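Putative glycoside hydrolase (Parabacteroides distasonis ATCC 8503, PDB 3GYC) probably hydrolyses glycosidic bonds in carbohydrates, as a cellulase-like enzyme with a TIM-barrel fold. Local coordinates at residues Pro16-Met21 with Arg365-Ile370; Trp77-Trp82 with Phe256-Tyr261; Pro163-Ala168 with Val178-Trp183. All coordinates share one frame; numbering follows the deposited sequence. Where two conformers were deposited one is given.

Interaction 1 of 3, residues Pro16-Met21 with Arg365-Ile370; sequences PRAITM and RLTSII
The hydroxyl of Thr367, whose methyl packs on Ala18, is met by several backbone carbonyls: Arg49 O is its strongest partner, His363 O one helical turn back lies close enough to share or alternate for the same proton, and Lys364 O is a weak third. With OG1 set between the backbone N and the carbonyl carbon (chi1 61°), CG2 lies beside the backbone N and turns to the strand, coming to 3.7 Å from Ala18 CB. The polar branch is thus satisfied outside the contact while the apolar branch does the touching.

Ile370, one turn further along the helix, supplies the rest of the apolar surface and uses both of its methyls. CG2 lies over the strand backbone, 3.7 Å from Arg17 O and 3.9 Å from Ala18 CA, whereas the delta methyl reaches the side chain, with CD1 4.0 Å from Ala18 CB. Ala18 CB thus abuts both Thr367 and Ile370, and its small size lets the backbones come close, with Ala18 CA 5.7 Å from Thr367 CA. Just before the strand the Pro16 ring rests against the helix carbonyl, CB lying 3.5 Å from Ile370 O. Arg17 points the other way, forming a salt bridge with Asp107 and hydrogen bonds to Leu393 O and Asn52 O.

The contact joins the first strand of the (beta/alpha)8 barrel to the helix that comes after its eighth strand, 340-343. Strand 17-21 and helix 365-370 run at 131° to each other, their axes 7.8 Å apart at the closest point. Strand 17-23 is hydrogen-bonded between strands 53-57 and 340-343, and helix 360-371 covers its outer side while Leu366, Ile369 and Ile370 pack against the neighbouring helix 321-337.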
loop_
_atom_site.group_PDB
_atom_site.type_symbol
_atom_site.label_atom_id
_atom_site.label_comp_id
_atom_site.label_asym_id
_atom_site.label_seq_id
_atom_site.Cartn_x
_atom_site.Cartn_y
_atom_site.Cartn_z
ATOM N N PRO A 16 11.149 13.469 2.707
ATOM C CA PRO A 16 10.237 12.393 2.489
ATOM C C PRO A 16 10.975 11.129 2.032
ATOM O O PRO A 16 12.067 11.192 1.530
ATOM C CB PRO A 16 9.377 12.898 1.322
ATOM C CG PRO A 16 9.379 14.330 1.453
ATOM C CD PRO A 16 10.726 14.692 2.027
ATOM N N ARG A 17 10.329 9.988 2.175
ATOM C CA ARG A 17 10.845 8.738 1.664
ATOM C C ARG A 17 10.146 8.305 0.370
ATOM O O ARG A 17 8.941 8.514 0.179
ATOM C CB ARG A 17 10.775 7.628 2.719
ATOM C CG ARG A 17 11.683 7.901 3.830
ATOM C CD ARG A 17 12.502 6.718 4.195
ATOM N NE ARG A 17 13.474 7.028 5.217
ATOM C CZ ARG A 17 14.560 6.291 5.460
ATOM N NH1 ARG A 17 14.838 5.208 4.725
ATOM N NH2 ARG A 17 15.372 6.639 6.436
ATOM N N ALA A 18 10.935 7.746 -0.544
ATOM C CA ALA A 18 10.417 7.201 -1.794
ATOM C C ALA A 18 10.150 5.725 -1.491
ATOM O O ALA A 18 11.067 4.923 -1.218
ATOM C CB ALA A 18 11.397 7.375 -2.962
ATOM N N ILE A 19 8.876 5.394 -1.530
ATOM C CA ILE A 19 8.352 4.075 -1.102
ATOM C C ILE A 19 7.814 3.235 -2.250
ATOM O O ILE A 19 7.403 3.760 -3.277
ATOM C CB ILE A 19 7.274 4.279 0.053
ATOM C CG1 ILE A 19 6.902 2.979 0.758
ATOM C CG2 ILE A 19 5.972 4.980 -0.440
ATOM C CD1 ILE A 19 6.127 3.226 2.129
ATOM N N THR A 20 7.892 1.915 -2.099
ATOM C CA THR A 20 7.267 1.001 -3.013
ATOM C C THR A 20 6.502 -0.121 -2.233
ATOM O O THR A 20 6.957 -0.549 -1.202
ATOM C CB THR A 20 8.264 0.337 -3.951
ATOM O OG1 THR A 20 7.521 -0.492 -4.818
ATOM C CG2 THR A 20 9.269 -0.584 -3.214
HETATM N N MSE A 21 5.339 -0.500 -2.747
HETATM C CA MSE A 21 4.554 -1.619 -2.233
HETATM C C MSE A 21 5.090 -2.943 -2.789
HETATM O O MSE A 21 5.063 -3.157 -4.024
HETATM C CB MSE A 21 3.105 -1.494 -2.670
HETATM C CG MSE A 21 2.275 -2.676 -2.221
HETATM SE SE MSE A 21 0.642 -2.742 -3.181
HETATM C CE MSE A 21 1.343 -3.390 -4.892
ATOM N N ARG A 365 15.207 9.876 -11.472
ATOM C CA ARG A 365 14.692 11.258 -11.572
ATOM C C ARG A 365 13.516 11.501 -10.580
ATOM O O ARG A 365 13.476 12.511 -9.894
ATOM C CB ARG A 365 14.215 11.577 -12.975
ATOM C CG ARG A 365 15.302 11.703 -13.999
ATOM C CD ARG A 365 14.781 12.290 -15.342
ATOM N NE ARG A 365 13.825 11.430 -16.053
ATOM C CZ ARG A 365 14.166 10.418 -16.860
ATOM N NH1 ARG A 365 15.441 10.079 -17.031
ATOM N NH2 ARG A 365 13.237 9.701 -17.472
ATOM N N LEU A 366 12.581 10.559 -10.509
ATOM C CA LEU A 366 11.408 10.699 -9.637
ATOM C C LEU A 366 11.714 10.538 -8.166
ATOM O O LEU A 366 11.182 11.292 -7.331
ATOM C CB LEU A 366 10.287 9.736 -10.049
ATOM C CG LEU A 366 9.572 10.023 -11.366
ATOM C CD1 LEU A 366 8.575 8.892 -11.746
ATOM C CD2 LEU A 366 8.864 11.417 -11.340
ATOM N N THR A 367 12.556 9.553 -7.828
ATOM C CA THR A 367 12.929 9.384 -6.423
ATOM C C THR A 367 13.755 10.572 -5.959
ATOM O O THR A 367 13.629 10.975 -4.794
ATOM C CB THR A 367 13.595 8.047 -6.114
ATOM O OG1 THR A 367 14.797 7.920 -6.872
ATOM C CG2 THR A 367 12.613 6.911 -6.435
ATOM N N SER A 368 14.561 11.165 -6.844
ATOM C CA SER A 368 15.305 12.375 -6.484
ATOM C C SER A 368 14.302 13.490 -6.123
ATOM O O SER A 368 14.453 14.173 -5.124
ATOM C CB SER A 368 16.218 12.848 -7.620
ATOM O OG SER A 368 17.079 13.900 -7.181
ATOM N N ILE A 369 13.281 13.671 -6.940
ATOM C CA ILE A 369 12.285 14.703 -6.672
ATOM C C ILE A 369 11.558 14.465 -5.340
ATOM O O ILE A 369 11.365 15.399 -4.535
ATOM C CB ILE A 369 11.268 14.786 -7.817
ATOM C CG1 ILE A 369 11.895 15.461 -9.055
ATOM C CG2 ILE A 369 10.013 15.566 -7.377
ATOM C CD1 ILE A 369 11.174 15.105 -10.377
ATOM N N ILE A 370 11.174 13.210 -5.102
ATOM C CA ILE A 370 10.434 12.846 -3.905
ATOM C C ILE A 370 11.265 13.136 -2.665
ATOM O O ILE A 370 10.809 13.815 -1.745
ATOM C CB ILE A 370 10.091 11.372 -3.879
ATOM C CG1 ILE A 370 8.994 11.034 -4.883
ATOM C CG2 ILE A 370 9.648 10.961 -2.447
ATOM C CD1 ILE A 370 8.968 9.522 -5.233
#

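Interaction 2 of 3, residues Trp77-Trp82 with Phe256-Tyr261. With EDO (1,2-ethanediol), chain D.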
loop_
_atom_site.group_PDB
_atom_site.type_symbol
_atom_site.label_atom_id
_atom_site.label_comp_id
_atom_site.label_asym_id
_atom_site.label_seq_id
_atom_site.Cartn_x
_atom_site.Cartn_y
_atom_site.Cartn_z
ATOM N N TRP A 77 -6.001 -14.470 -6.983
ATOM C CA TRP A 77 -6.277 -14.309 -8.428
ATOM C C TRP A 77 -5.250 -15.066 -9.244
ATOM O O TRP A 77 -4.199 -15.470 -8.739
ATOM C CB TRP A 77 -6.138 -12.825 -8.834
ATOM C CG TRP A 77 -4.981 -12.130 -8.178
ATOM C CD1 TRP A 77 -3.657 -12.459 -8.242
ATOM C CD2 TRP A 77 -5.058 -10.963 -7.351
ATOM N NE1 TRP A 77 -2.914 -11.577 -7.495
ATOM C CE2 TRP A 77 -3.750 -10.670 -6.910
ATOM C CE3 TRP A 77 -6.108 -10.166 -6.910
ATOM C CZ2 TRP A 77 -3.465 -9.580 -6.064
ATOM C CZ3 TRP A 77 -5.824 -9.095 -6.080
ATOM C CH2 TRP A 77 -4.515 -8.811 -5.666
ATOM N N ASN A 78 -5.546 -15.263 -10.509
ATOM C CA ASN A 78 -4.550 -15.787 -11.405
ATOM C C ASN A 78 -4.306 -14.784 -12.548
ATOM O O ASN A 78 -3.499 -15.019 -13.426
ATOM C CB ASN A 78 -4.903 -17.202 -11.883
ATOM C CG ASN A 78 -6.133 -17.254 -12.759
ATOM O OD1 ASN A 78 -6.592 -16.261 -13.311
ATOM N ND2 ASN A 78 -6.646 -18.446 -12.925
ATOM N N GLN A 79 -5.008 -13.661 -12.517
ATOM C CA GLN A 79 -4.877 -12.655 -13.575
ATOM C C GLN A 79 -3.839 -11.568 -13.298
ATOM O O GLN A 79 -3.438 -10.863 -14.221
ATOM C CB GLN A 79 -6.248 -12.011 -13.795
ATOM C CG GLN A 79 -7.203 -12.991 -14.322
ATOM C CD GLN A 79 -6.790 -13.426 -15.702
ATOM O OE1 GLN A 79 -6.611 -12.585 -16.577
ATOM N NE2 GLN A 79 -6.706 -14.720 -15.921
ATOM N N GLN A 80 -3.393 -11.440 -12.049
ATOM C CA GLN A 80 -2.387 -10.403 -11.696
ATOM C C GLN A 80 -1.053 -10.992 -11.304
ATOM O O GLN A 80 -0.983 -12.170 -10.904
ATOM C CB GLN A 80 -2.893 -9.525 -10.557
ATOM C CG GLN A 80 -4.265 -9.018 -10.713
ATOM C CD GLN A 80 -4.468 -8.198 -11.986
ATOM O OE1 GLN A 80 -3.534 -7.599 -12.489
ATOM N NE2 GLN A 80 -5.684 -8.203 -12.510
ATOM N N ASP A 81 -0.003 -10.158 -11.325
ATOM C CA ASP A 81 1.362 -10.613 -10.973
ATOM C C ASP A 81 1.872 -10.224 -9.555
ATOM O O ASP A 81 3.073 -10.278 -9.281
ATOM C CB ASP A 81 2.388 -10.184 -12.076
ATOM C CG ASP A 81 2.262 -11.037 -13.378
ATOM O OD1 ASP A 81 1.637 -12.148 -13.340
ATOM O OD2 ASP A 81 2.787 -10.577 -14.432
ATOM N N TRP A 82 0.966 -9.806 -8.677
ATOM C CA TRP A 82 1.303 -9.613 -7.285
ATOM C C TRP A 82 1.054 -10.971 -6.645
ATOM O O TRP A 82 0.036 -11.620 -6.893
ATOM C CB TRP A 82 0.448 -8.588 -6.593
ATOM C CG TRP A 82 0.597 -7.253 -7.141
ATOM C CD1 TRP A 82 1.685 -6.434 -7.034
ATOM C CD2 TRP A 82 -0.373 -6.553 -7.921
ATOM N NE1 TRP A 82 1.441 -5.252 -7.704
ATOM C CE2 TRP A 82 0.189 -5.306 -8.254
ATOM C CE3 TRP A 82 -1.676 -6.849 -8.358
ATOM C CZ2 TRP A 82 -0.510 -4.344 -8.972
ATOM C CZ3 TRP A 82 -2.360 -5.888 -9.093
ATOM C CH2 TRP A 82 -1.777 -4.658 -9.390
ATOM N N PHE A 256 -10.050 -14.209 -12.058
ATOM C CA PHE A 256 -9.755 -15.520 -12.625
ATOM C C PHE A 256 -9.986 -15.709 -14.118
ATOM O O PHE A 256 -9.665 -16.759 -14.641
ATOM C CB PHE A 256 -10.549 -16.577 -11.850
ATOM C CG PHE A 256 -10.112 -16.682 -10.452
ATOM C CD1 PHE A 256 -8.942 -17.366 -10.139
ATOM C CD2 PHE A 256 -10.770 -16.008 -9.455
ATOM C CE1 PHE A 256 -8.511 -17.435 -8.860
ATOM C CE2 PHE A 256 -10.296 -16.046 -8.155
ATOM C CZ PHE A 256 -9.189 -16.761 -7.869
ATOM N N LEU A 257 -10.594 -14.747 -14.802
ATOM C CA LEU A 257 -10.842 -14.902 -16.214
ATOM C C LEU A 257 -10.126 -13.828 -16.997
ATOM O O LEU A 257 -10.011 -12.694 -16.519
ATOM C CB LEU A 257 -12.309 -14.876 -16.516
ATOM C CG LEU A 257 -13.112 -16.078 -16.012
ATOM C CD1 LEU A 257 -14.546 -15.719 -16.236
ATOM C CD2 LEU A 257 -12.730 -17.409 -16.669
ATOM N N PRO A 258 -9.665 -14.179 -18.218
ATOM C CA PRO A 258 -8.816 -13.286 -19.046
ATOM C C PRO A 258 -9.528 -12.187 -19.842
ATOM O O PRO A 258 -8.876 -11.314 -20.364
ATOM C CB PRO A 258 -8.117 -14.262 -20.003
ATOM C CG PRO A 258 -9.038 -15.434 -20.084
ATOM C CD PRO A 258 -9.721 -15.550 -18.761
ATOM N N ASP A 259 -10.847 -12.237 -19.904
ATOM C CA ASP A 259 -11.622 -11.301 -20.731
ATOM C C ASP A 259 -11.438 -9.822 -20.412
ATOM O O ASP A 259 -11.293 -9.041 -21.315
ATOM C CB ASP A 259 -13.075 -11.716 -20.676
ATOM C CG ASP A 259 -13.247 -13.187 -21.039
ATOM O OD1 ASP A 259 -13.807 -13.437 -22.140
ATOM O OD2 ASP A 259 -12.736 -14.095 -20.291
ATOM N N ASP A 260 -11.412 -9.455 -19.134
ATOM C CA ASP A 260 -11.150 -8.059 -18.693
ATOM C C ASP A 260 -9.816 -7.548 -19.231
ATOM O O ASP A 260 -9.767 -6.453 -19.813
ATOM C CB ASP A 260 -11.195 -7.927 -17.145
ATOM C CG ASP A 260 -12.635 -7.981 -16.588
ATOM O OD1 ASP A 260 -13.545 -8.245 -17.373
ATOM O OD2 ASP A 260 -12.874 -7.734 -15.388
ATOM N N TYR A 261 -8.753 -8.343 -19.100
ATOM C CA TYR A 261 -7.468 -7.909 -19.648
ATOM C C TYR A 261 -7.478 -7.773 -21.161
ATOM O O TYR A 261 -6.742 -6.936 -21.735
ATOM C CB TYR A 261 -6.305 -8.795 -19.225
ATOM C CG TYR A 261 -5.490 -8.215 -18.082
ATOM C CD1 TYR A 261 -4.742 -7.068 -18.273
ATOM C CD2 TYR A 261 -5.458 -8.805 -16.841
ATOM C CE1 TYR A 261 -4.030 -6.509 -17.277
ATOM C CE2 TYR A 261 -4.706 -8.247 -15.808
ATOM C CZ TYR A 261 -3.966 -7.123 -16.043
ATOM O OH TYR A 261 -3.214 -6.530 -15.068
HETATM C C1 EDO D . 3.634 -16.139 -13.216
HETATM O O1 EDO D . 4.753 -15.263 -12.986
HETATM C C2 EDO D . 2.353 -15.410 -12.932
HETATM O O2 EDO D . 2.396 -14.596 -11.745
#
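The Phe256 ring takes Trp77 CA over one face, a CH-pi contact with CA 4.2 Å from the ring centroid and 28° off its normal. At the ring edge sits the Asn78 amide, ND2 3.8 Å from Phe256 CD1, its plane steeply inclined to the ring. The Trp77 indole has Gln80 CB over one face and Trp82 O at its edge, in plane, where NE1 donates almost straight (3.0 Å, 171°). At the Tyr261 edge lies Gln80 OE1: Tyr261 OH donates to it over 2.8 Å, in the carbonyl plane and on a lone pair. A bend at chi2 brings the Gln80 amide obliquely to the ring, planes 39° apart, with NE2 3.4 Å from Tyr261 CE2.

Here two loops beyond the C-terminal ends of the barrel strands meet: 77-82, between strands 71-73 and 88-90, and the entry to helix 259-273.

Between the Phe256 and Tyr261 rings Gln79 lays its amide along the chain, CD 3.4 Å from Leu257 O. Its NE2 bonds Asn78 OD1 at 3.0 Å from above the carbonyl plane, linking the two amides. Lys313 makes a cation-pi contact with Tyr261. A 1,2-ethanediol, probably from the crystallisation liquor, donates through O2 to Asp81 OD1 (3.0 Å) and also meets Arg29.

Interaction 3 of 3, residues Pro163-Ala168 with Val178-Trp183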
loop_
_atom_site.group_PDB
_atom_site.type_symbol
_atom_site.label_atom_id
_atom_site.label_comp_id
_atom_site.label_asym_id
_atom_site.label_seq_id
_atom_site.Cartn_x
_atom_site.Cartn_y
_atom_site.Cartn_z
ATOM N N PRO A 163 -12.665 -0.927 4.658
ATOM C CA PRO A 163 -12.898 -2.248 5.221
ATOM C C PRO A 163 -13.337 -3.259 4.163
ATOM O O PRO A 163 -14.254 -4.022 4.404
ATOM C CB PRO A 163 -14.033 -1.974 6.209
ATOM C CG PRO A 163 -14.871 -0.987 5.506
ATOM C CD PRO A 163 -13.913 -0.143 4.666
ATOM N N GLY A 164 -12.705 -3.263 2.997
ATOM C CA GLY A 164 -13.087 -4.195 1.915
ATOM C C GLY A 164 -13.133 -5.661 2.345
ATOM O O GLY A 164 -12.187 -6.169 2.964
ATOM N N ASP A 165 -14.204 -6.365 1.998
ATOM C CA ASP A 165 -14.329 -7.773 2.417
ATOM C C ASP A 165 -13.272 -8.741 1.853
ATOM O O ASP A 165 -13.096 -9.825 2.396
ATOM C CB ASP A 165 -15.750 -8.318 2.219
ATOM C CG ASP A 165 -16.241 -8.227 0.790
ATOM O OD1 ASP A 165 -15.435 -7.972 -0.128
ATOM O OD2 ASP A 165 -17.469 -8.421 0.589
ATOM N N SER A 166 -12.585 -8.376 0.775
ATOM C CA SER A 166 -11.498 -9.214 0.265
ATOM C C SER A 166 -10.380 -9.308 1.284
ATOM O O SER A 166 -9.710 -10.331 1.375
ATOM C CB SER A 166 -10.859 -8.624 -1.000
ATOM O OG SER A 166 -11.794 -8.533 -2.051
ATOM N N TRP A 167 -10.159 -8.226 2.022
ATOM C CA TRP A 167 -9.035 -8.183 2.965
ATOM C C TRP A 167 -9.486 -8.327 4.419
ATOM O O TRP A 167 -8.753 -8.892 5.237
ATOM C CB TRP A 167 -8.228 -6.883 2.774
ATOM C CG TRP A 167 -8.168 -6.485 1.335
ATOM C CD1 TRP A 167 -8.695 -5.375 0.792
ATOM C CD2 TRP A 167 -7.630 -7.254 0.244
ATOM N NE1 TRP A 167 -8.497 -5.363 -0.562
ATOM C CE2 TRP A 167 -7.858 -6.516 -0.930
ATOM C CE3 TRP A 167 -6.959 -8.488 0.150
ATOM C CZ2 TRP A 167 -7.449 -6.965 -2.183
ATOM C CZ3 TRP A 167 -6.563 -8.936 -1.106
ATOM C CH2 TRP A 167 -6.800 -8.167 -2.248
ATOM N N ALA A 168 -10.689 -7.840 4.733
ATOM C CA ALA A 168 -11.219 -7.875 6.108
ATOM C C ALA A 168 -12.562 -8.629 6.167
ATOM O O ALA A 168 -13.612 -8.036 6.481
ATOM C CB ALA A 168 -11.364 -6.461 6.649
ATOM N N VAL A 178 -21.930 -2.240 6.231
ATOM C CA VAL A 178 -20.978 -1.154 6.003
ATOM C C VAL A 178 -20.628 -1.115 4.514
ATOM O O VAL A 178 -20.688 -0.054 3.897
ATOM C CB VAL A 178 -19.721 -1.273 6.892
ATOM C CG1 VAL A 178 -18.652 -0.299 6.437
ATOM C CG2 VAL A 178 -20.094 -1.031 8.360
ATOM N N GLY A 179 -20.269 -2.266 3.946
ATOM C CA GLY A 179 -19.950 -2.361 2.519
ATOM C C GLY A 179 -18.542 -1.940 2.140
ATOM O O GLY A 179 -17.872 -1.203 2.882
ATOM N N TRP A 180 -18.104 -2.404 0.963
ATOM C CA TRP A 180 -16.760 -2.130 0.439
ATOM C C TRP A 180 -16.401 -0.635 0.487
ATOM O O TRP A 180 -17.165 0.228 0.061
ATOM C CB TRP A 180 -16.564 -2.677 -1.010
ATOM C CG TRP A 180 -15.099 -2.592 -1.466
ATOM C CD1 TRP A 180 -14.415 -1.457 -1.839
ATOM C CD2 TRP A 180 -14.145 -3.676 -1.562
ATOM N NE1 TRP A 180 -13.097 -1.768 -2.148
ATOM C CE2 TRP A 180 -12.909 -3.118 -1.994
ATOM C CE3 TRP A 180 -14.216 -5.056 -1.328
ATOM C CZ2 TRP A 180 -11.757 -3.897 -2.186
ATOM C CZ3 TRP A 180 -13.079 -5.827 -1.526
ATOM C CH2 TRP A 180 -11.868 -5.251 -1.954
ATOM N N GLY A 181 -15.229 -0.348 1.042
ATOM C CA GLY A 181 -14.700 1.007 1.073
ATOM C C GLY A 181 -15.307 2.047 1.997
ATOM O O GLY A 181 -14.733 3.133 2.107
ATOM N N ASN A 182 -16.423 1.748 2.674
ATOM C CA ASN A 182 -17.055 2.748 3.568
ATOM C C ASN A 182 -16.477 2.807 4.978
ATOM O O ASN A 182 -17.169 2.610 5.985
ATOM C CB ASN A 182 -18.550 2.538 3.611
ATOM C CG ASN A 182 -19.153 2.620 2.259
ATOM O OD1 ASN A 182 -18.533 3.140 1.336
ATOM N ND2 ASN A 182 -20.339 2.082 2.107
ATOM N N TRP A 183 -15.205 3.172 5.030
ATOM C CA TRP A 183 -14.454 3.226 6.280
ATOM C C TRP A 183 -15.028 4.217 7.273
ATOM O O TRP A 183 -14.848 4.060 8.465
ATOM C CB TRP A 183 -13.000 3.584 6.003
ATOM C CG TRP A 183 -12.778 4.965 5.428
ATOM C CD1 TRP A 183 -12.630 5.289 4.118
ATOM C CD2 TRP A 183 -12.683 6.198 6.158
ATOM N NE1 TRP A 183 -12.428 6.639 3.983
ATOM C CE2 TRP A 183 -12.468 7.221 5.222
ATOM C CE3 TRP A 183 -12.738 6.525 7.511
ATOM C CZ2 TRP A 183 -12.302 8.544 5.591
ATOM C CZ3 TRP A 183 -12.580 7.840 7.878
ATOM C CH2 TRP A 183 -12.367 8.838 6.921
#
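The backbones of 163-168 and 178-183 come together at Gly164 and Trp180, whose CA atoms lie 4.5 Å apart. Both belong to the long connection that follows the fourth strand of the (beta/alpha) barrel, 153-157, on either side of the short helix 169-172. A cis peptide precedes Pro163. Gly164 O then receives two backbone N-H groups, from Trp167 and Ala168, the latter being the N-cap of that helix. Opposite, Gly179 to Asn182 form a type II beta turn closed by Asn182 N to Gly179 O at 3.3 Å, and an inverse gamma turn centred on Asn182 overlaps its end.

Trp180 dominates the side-chain contact. Its CG is anti to the backbone N (chi1 -171°), which swings the indole across the loop 163-168. Gly164 CA sits over the six-membered ring, 3.7 Å from the centroid and 17° off the normal, a CH-pi contact made possible by the missing side chain. The far edge of the same ring is lined by polar groups: Asp165 OD1 lies in its plane, 3.4 Å from Trp180 CE3, with the carboxylate turned nearly perpendicular to the indole, and Ser166 OG comes to 3.0 Å from Trp180 CZ3. Trp167 meets the ring obliquely, its NE1 3.6 Å from Trp180 CH2, while it also packs edge-to-face on Trp115.

The Pro163 ring packs against the turn and the residues on its ends. Its CG rests against Val178 CG1 and its CD lies 3.6 Å from Trp183 N. The Trp183 indole leads away from this contact and stacks on Phe212. Asn182 ND2 reaches back to Val178 O, just ahead of the turn, at 2.8 Å through a bent bond, with an N-H...O angle of 136°.

Overall arrangement
Interaction 1 closes the widest loop of the three, and interactions 2 and 3 are nested within it in turn. It lies about 29 Å, centre to centre, from each of the others, yet strand 17-21 runs up to interaction 2, where Met21 CE packs 3.4 Å from Trp82 NE1. Interactions 2 and 3, with centres about 21 Å apart, meet through two indoles, Trp77 CZ3 lying 4.1 Å from Trp167 CH2. Trp167 also touches Asn160 and Glu161, and a 1,2-ethanediol molecule, probably from the crystallisation liquor, lies about 3 Å from its side chain. In (beta/alpha)-barrel glycosidases the substrate cleft opens at this C-terminal end of the strands, so these tryptophans probably lie near it.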